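Local coordinates for protein mandelate racemase/muconate lactonizing enzyme (Roseovarius nubinhibens, PDB 2QDD) that is of unconfirmed function but binds magnesium and, as a mandelate racemase/muconate lactonizing enzyme of the enolase superfamily, probably abstracts a proton next to a substrate carboxylate, at residues Leu81-Leu86 / Trp112-Gln117; Ala72-His77 / Leu95-His100. All blocks are in the same frame, centred on the assembly; numbering follows the deposited sequence.

Both contacts lie in the N-terminal capping domain of this enolase-superfamily subunit, away from the magnesium ligands Asp196, Glu220, Asp243 and Glu244. Their centres are 18 Å apart, and each lies about 22 Å from the centre of the chain, on the same side of it. The four segments alternate along the sequence. Helix 64-78 and the end of helix 86-96 meet in interaction 2. The loop between these two helices packs on helix 101-119 in interaction 1. Together the contacts tie three successive helices of one domain. Interaction 1 borders a second subunit and interaction 2 a third, within an assembly of eight chains.

Interaction 1. Residues Leu81-Leu86 / Trp112-Gln117; sequences LDPRSL and WDILGQ
Leu86 sets its CD1 methyl over one face of the Trp112 indole. Leu86 CD1 sits 3.6 Å from the centroid of the Trp112 five-membered ring, 13° off the normal, a CH-pi contact. Leu86 CD1 also meets Leu115 CD2 at 3.6 Å. Leu86 CD2 stands over the same face, 3.6 Å from Trp112 CD1. This end is buried and tight. Trp112 NE1 hydrogen-bonds Thr275 OG1 of helix 274-287, which helps fix the indole. Replacing Trp112 by an alanine is likely to leave the Leu86 methyls without the ring they pack on and Thr275 without its indole N-H.

The other end is looser. Pro83 CG touches Ile114 CG2 at 3.9 Å, and Arg84 CB lies 4.0 Å from Leu115 CD1. Leu115 CG is anti to its backbone N (chi1 -180°), which brings CD1 against Arg84 and CD2 against Leu86. The Arg84 guanidinium, partly exposed, bends away and grips Asp82 side-on. Arg84 NE meets Asp82 OD1 on its syn side, nearly straight at 176°, and Arg84 NH2 forms a salt bridge with Asp82 OD2 at 2.8 Å. Arg84 N also bonds Asp82 OD1, closing an Asx turn. Such loop-on-helix packing joins the helices of the enolase-superfamily N-terminal capping domain.

Interaction 2. Residues Ala72-His77 / Leu95-His100; sequences ATLAPH and LQLPGH
Thr73, Leu74 and His77 of helix 64-78 meet Gln96 and Leu97 where helix 86-96 ends. One helix packs against the C-terminal end of the next within the N-terminal capping domain of the enolase superfamily. The contact is only partly buried, and it lies away from the magnesium site.

Thr73 comes first and touches lightly. Thr73 CG2 is 4.4 Å from Leu97 CD1. The Thr73 hydroxyl OG1 serves another partner, a hydrogen bond to His63 ND1 of the third subunit.

Leu74 supplies the apolar part. Its CG lies anti to the carbonyl carbon (chi1 -79°), which places CD2 against Gln96 and Leu97. Leu74 CD2 lies 3.8 Å from Gln96 CB and 4.0 Å from Leu97 CB. Leu74 crosses Leu97, which has left helical geometry, at about a right angle. Val103 and Ile107 of helix 101-119 also pack on Leu74.

Pro76 lacks an amide hydrogen, and the helix kinks here. The ring of His77, next along, carries the polar side of the contact. Pro76 CB covers one face near the rim. The side chain of Gln96 lies over the opposite face. Its chain bends at chi2 (-58°), laying the amide almost parallel to the imidazole, with the planes 9° apart. Gln96 CG makes a CH-pi contact, 3.9 Å from the centroid of the His77 ring. His77 ND1 makes a weak bond back to Thr73 O, which lies at the ring edge. His57 of the third subunit also meets this ring, and its ND1 bonds Gln96 O. Gln96 OE1 stands 3.3 Å from His77 NE2, but above the ring, at an angle too poor for a hydrogen bond.

Interaction 1. Residues Leu81-Leu86 / Trp112-Gln117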
loop_
_atom_site.group_PDB
_atom_site.type_symbol
_atom_site.label_atom_id
_atom_site.label_comp_id
_atom_site.label_asym_id
_atom_site.label_seq_id
_atom_site.Cartn_x
_atom_site.Cartn_y
_atom_site.Cartn_z
ATOM N N LEU A 81 47.299 0.017 5.498
ATOM C CA LEU A 81 46.205 0.946 5.789
ATOM C C LEU A 81 46.498 1.768 7.043
ATOM O O LEU A 81 47.147 1.280 7.978
ATOM C CB LEU A 81 44.873 0.205 5.958
ATOM C CG LEU A 81 44.264 -0.583 4.796
ATOM C CD1 LEU A 81 42.905 -1.135 5.195
ATOM C CD2 LEU A 81 44.147 0.231 3.522
ATOM N N ASP A 82 46.029 3.013 7.038
ATOM C CA ASP A 82 45.864 3.810 8.255
ATOM C C ASP A 82 44.646 3.307 9.054
ATOM O O ASP A 82 43.500 3.469 8.611
ATOM C CB ASP A 82 45.678 5.281 7.874
ATOM C CG ASP A 82 45.958 6.236 9.021
ATOM O OD1 ASP A 82 45.816 5.847 10.204
ATOM O OD2 ASP A 82 46.317 7.400 8.729
ATOM N N PRO A 83 44.888 2.715 10.244
ATOM C CA PRO A 83 43.798 2.148 11.047
ATOM C C PRO A 83 42.960 3.200 11.787
ATOM O O PRO A 83 41.999 2.845 12.475
ATOM C CB PRO A 83 44.532 1.256 12.048
ATOM C CG PRO A 83 45.858 1.911 12.223
ATOM C CD PRO A 83 46.198 2.556 10.908
ATOM N N ARG A 84 43.329 4.472 11.647
ATOM C CA ARG A 84 42.570 5.584 12.218
ATOM C C ARG A 84 41.397 5.984 11.326
ATOM O O ARG A 84 40.372 6.464 11.822
ATOM C CB ARG A 84 43.478 6.793 12.454
ATOM C CG ARG A 84 44.563 6.567 13.509
ATOM C CD ARG A 84 45.589 7.693 13.523
ATOM N NE ARG A 84 46.268 7.834 12.235
ATOM C CZ ARG A 84 47.127 8.804 11.929
ATOM N NH1 ARG A 84 47.446 9.736 12.824
ATOM N NH2 ARG A 84 47.672 8.839 10.719
ATOM N N SER A 85 41.564 5.800 10.015
ATOM C CA SER A 85 40.511 6.060 9.038
ATOM C C SER A 85 39.541 4.884 8.968
ATOM O O SER A 85 39.662 4.023 8.098
ATOM C CB SER A 85 41.124 6.318 7.658
ATOM O OG SER A 85 41.754 7.589 7.606
ATOM N N LEU A 86 38.584 4.859 9.895
ATOM C CA LEU A 86 37.825 3.649 10.221
ATOM C C LEU A 86 36.786 3.264 9.171
ATOM O O LEU A 86 36.667 2.088 8.822
ATOM C CB LEU A 86 37.143 3.790 11.578
ATOM C CG LEU A 86 37.918 3.215 12.753
ATOM C CD1 LEU A 86 37.413 3.838 14.022
ATOM C CD2 LEU A 86 37.732 1.710 12.795
ATOM N N TRP A 112 39.474 0.225 16.184
ATOM C CA TRP A 112 38.862 1.116 17.178
ATOM C C TRP A 112 39.754 1.261 18.415
ATOM O O TRP A 112 39.953 2.374 18.909
ATOM C CB TRP A 112 37.462 0.618 17.589
ATOM C CG TRP A 112 36.337 1.150 16.724
ATOM C CD1 TRP A 112 35.781 0.535 15.643
ATOM C CD2 TRP A 112 35.639 2.397 16.875
ATOM N NE1 TRP A 112 34.792 1.316 15.102
ATOM C CE2 TRP A 112 34.676 2.463 15.840
ATOM C CE3 TRP A 112 35.736 3.466 17.779
ATOM C CZ2 TRP A 112 33.817 3.559 15.676
ATOM C CZ3 TRP A 112 34.876 4.559 17.620
ATOM C CH2 TRP A 112 33.930 4.595 16.576
ATOM N N ASP A 113 40.276 0.130 18.895
ATOM C CA ASP A 113 41.288 0.063 19.957
ATOM C C ASP A 113 42.504 0.961 19.702
ATOM O O ASP A 113 42.900 1.719 20.586
ATOM C CB ASP A 113 41.736 -1.391 20.150
ATOM C CG ASP A 113 42.418 -1.639 21.496
ATOM O OD1 ASP A 113 42.439 -0.743 22.373
ATOM O OD2 ASP A 113 42.934 -2.761 21.678
ATOM N N ILE A 114 43.064 0.884 18.492
ATOM C CA ILE A 114 44.185 1.732 18.063
ATOM C C ILE A 114 43.808 3.218 18.064
ATOM O O ILE A 114 44.540 4.047 18.622
ATOM C CB ILE A 114 44.741 1.299 16.673
ATOM C CG1 ILE A 114 45.451 -0.056 16.774
ATOM C CG2 ILE A 114 45.702 2.346 16.093
ATOM C CD1 ILE A 114 45.564 -0.795 15.448
ATOM N N LEU A 115 42.664 3.539 17.459
ATOM C CA LEU A 115 42.145 4.910 17.424
ATOM C C LEU A 115 41.925 5.513 18.818
ATOM O O LEU A 115 42.243 6.680 19.049
ATOM C CB LEU A 115 40.851 4.993 16.608
ATOM C CG LEU A 115 40.263 6.411 16.530
ATOM C CD1 LEU A 115 41.064 7.306 15.591
ATOM C CD2 LEU A 115 38.793 6.420 16.188
ATOM N N GLY A 116 41.395 4.709 19.735
ATOM C CA GLY A 116 41.227 5.125 21.118
ATOM C C GLY A 116 42.523 5.443 21.848
ATOM O O GLY A 116 42.586 6.415 22.601
ATOM N N GLN A 117 43.550 4.626 21.617
ATOM C CA GLN A 117 44.882 4.840 22.193
ATOM C C GLN A 117 45.578 6.070 21.623
ATOM O O GLN A 117 46.193 6.834 22.365
ATOM C CB GLN A 117 45.755 3.607 21.987
ATOM C CG GLN A 117 45.353 2.417 22.837
ATOM C CD GLN A 117 46.085 1.151 22.442
ATOM O OE1 GLN A 117 47.311 1.077 22.525
ATOM N NE2 GLN A 117 45.335 0.145 22.009
#

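Interaction 2. Residues Ala72-His77 / Leu95-His100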
loop_
_atom_site.group_PDB
_atom_site.type_symbol
_atom_site.label_atom_id
_atom_site.label_comp_id
_atom_site.label_asym_id
_atom_site.label_seq_id
_atom_site.Cartn_x
_atom_site.Cartn_y
_atom_site.Cartn_z
ATOM N N ALA A 72 42.985 -14.376 6.473
ATOM C CA ALA A 72 43.968 -14.714 5.431
ATOM C C ALA A 72 43.745 -13.983 4.107
ATOM O O ALA A 72 44.673 -13.379 3.565
ATOM C CB ALA A 72 44.006 -16.242 5.197
ATOM N N THR A 73 42.514 -14.047 3.602
ATOM C CA THR A 73 42.112 -13.360 2.374
ATOM C C THR A 73 42.231 -11.838 2.481
ATOM O O THR A 73 42.705 -11.178 1.548
ATOM C CB THR A 73 40.688 -13.780 1.965
ATOM O OG1 THR A 73 40.719 -15.128 1.492
ATOM C CG2 THR A 73 40.123 -12.886 0.868
ATOM N N LEU A 74 41.830 -11.289 3.626
ATOM C CA LEU A 74 41.840 -9.839 3.822
ATOM C C LEU A 74 43.209 -9.241 4.132
ATOM O O LEU A 74 43.487 -8.109 3.727
ATOM C CB LEU A 74 40.818 -9.413 4.875
ATOM C CG LEU A 74 39.362 -9.342 4.409
ATOM C CD1 LEU A 74 38.451 -9.205 5.616
ATOM C CD2 LEU A 74 39.154 -8.178 3.453
ATOM N N ALA A 75 44.048 -10.006 4.834
ATOM C CA ALA A 75 45.380 -9.557 5.303
ATOM C C ALA A 75 46.295 -8.761 4.350
ATOM O O ALA A 75 46.778 -7.696 4.746
ATOM C CB ALA A 75 46.150 -10.692 5.985
ATOM N N PRO A 76 46.520 -9.247 3.099
ATOM C CA PRO A 76 47.303 -8.434 2.142
ATOM C C PRO A 76 46.766 -7.022 1.883
ATOM O O PRO A 76 47.532 -6.128 1.505
ATOM C CB PRO A 76 47.238 -9.253 0.843
ATOM C CG PRO A 76 46.995 -10.641 1.283
ATOM C CD PRO A 76 46.117 -10.534 2.491
ATOM N N HIS A 77 45.465 -6.831 2.091
ATOM C CA HIS A 77 44.801 -5.576 1.782
ATOM C C HIS A 77 44.731 -4.642 2.979
ATOM O O HIS A 77 44.639 -3.427 2.813
ATOM C CB HIS A 77 43.422 -5.853 1.186
ATOM C CG HIS A 77 43.469 -6.754 -0.010
ATOM N ND1 HIS A 77 43.235 -8.111 0.067
ATOM C CD2 HIS A 77 43.762 -6.496 -1.308
ATOM C CE1 HIS A 77 43.363 -8.647 -1.134
ATOM N NE2 HIS A 77 43.681 -7.689 -1.986
ATOM N N LEU A 95 34.974 -4.202 -0.006
ATOM C CA LEU A 95 35.442 -4.316 -1.386
ATOM C C LEU A 95 36.127 -5.659 -1.641
ATOM O O LEU A 95 35.928 -6.279 -2.688
ATOM C CB LEU A 95 36.420 -3.180 -1.700
ATOM C CG LEU A 95 36.182 -2.345 -2.954
ATOM C CD1 LEU A 95 36.695 -0.924 -2.742
ATOM C CD2 LEU A 95 36.846 -2.987 -4.164
ATOM N N GLN A 96 36.933 -6.101 -0.677
ATOM C CA GLN A 96 37.853 -7.209 -0.900
ATOM C C GLN A 96 37.256 -8.546 -0.500
ATOM O O GLN A 96 37.688 -9.592 -0.980
ATOM C CB GLN A 96 39.189 -6.977 -0.182
ATOM C CG GLN A 96 40.032 -5.808 -0.732
ATOM C CD GLN A 96 40.396 -5.938 -2.210
ATOM O OE1 GLN A 96 40.506 -7.038 -2.753
ATOM N NE2 GLN A 96 40.594 -4.803 -2.863
ATOM N N LEU A 97 36.263 -8.508 0.383
ATOM C CA LEU A 97 35.504 -9.696 0.738
ATOM C C LEU A 97 34.077 -9.299 1.124
ATOM O O LEU A 97 33.831 -8.950 2.269
ATOM C CB LEU A 97 36.201 -10.446 1.883
ATOM C CG LEU A 97 35.599 -11.761 2.384
ATOM C CD1 LEU A 97 35.712 -12.855 1.337
ATOM C CD2 LEU A 97 36.261 -12.175 3.680
ATOM N N PRO A 98 33.132 -9.334 0.163
ATOM C CA PRO A 98 31.726 -9.079 0.498
ATOM C C PRO A 98 31.158 -10.045 1.546
ATOM O O PRO A 98 31.652 -11.170 1.681
ATOM C CB PRO A 98 31.003 -9.241 -0.844
ATOM C CG PRO A 98 32.068 -9.037 -1.888
ATOM C CD PRO A 98 33.321 -9.579 -1.281
ATOM N N GLY A 99 30.150 -9.590 2.292
ATOM C CA GLY A 99 29.577 -10.363 3.405
ATOM C C GLY A 99 30.588 -10.630 4.505
ATOM O O GLY A 99 31.389 -9.758 4.841
ATOM N N HIS A 100 30.552 -11.846 5.044
ATOM C CA HIS A 100 31.459 -12.326 6.086
ATOM C C HIS A 100 31.651 -11.313 7.203
ATOM O O HIS A 100 32.781 -10.932 7.521
ATOM C CB HIS A 100 32.811 -12.736 5.491
ATOM C CG HIS A 100 32.714 -13.824 4.471
ATOM N ND1 HIS A 100 32.516 -13.570 3.131
ATOM C CD2 HIS A 100 32.786 -15.170 4.596
ATOM C CE1 HIS A 100 32.470 -14.715 2.473
ATOM N NE2 HIS A 100 32.631 -15.700 3.339
#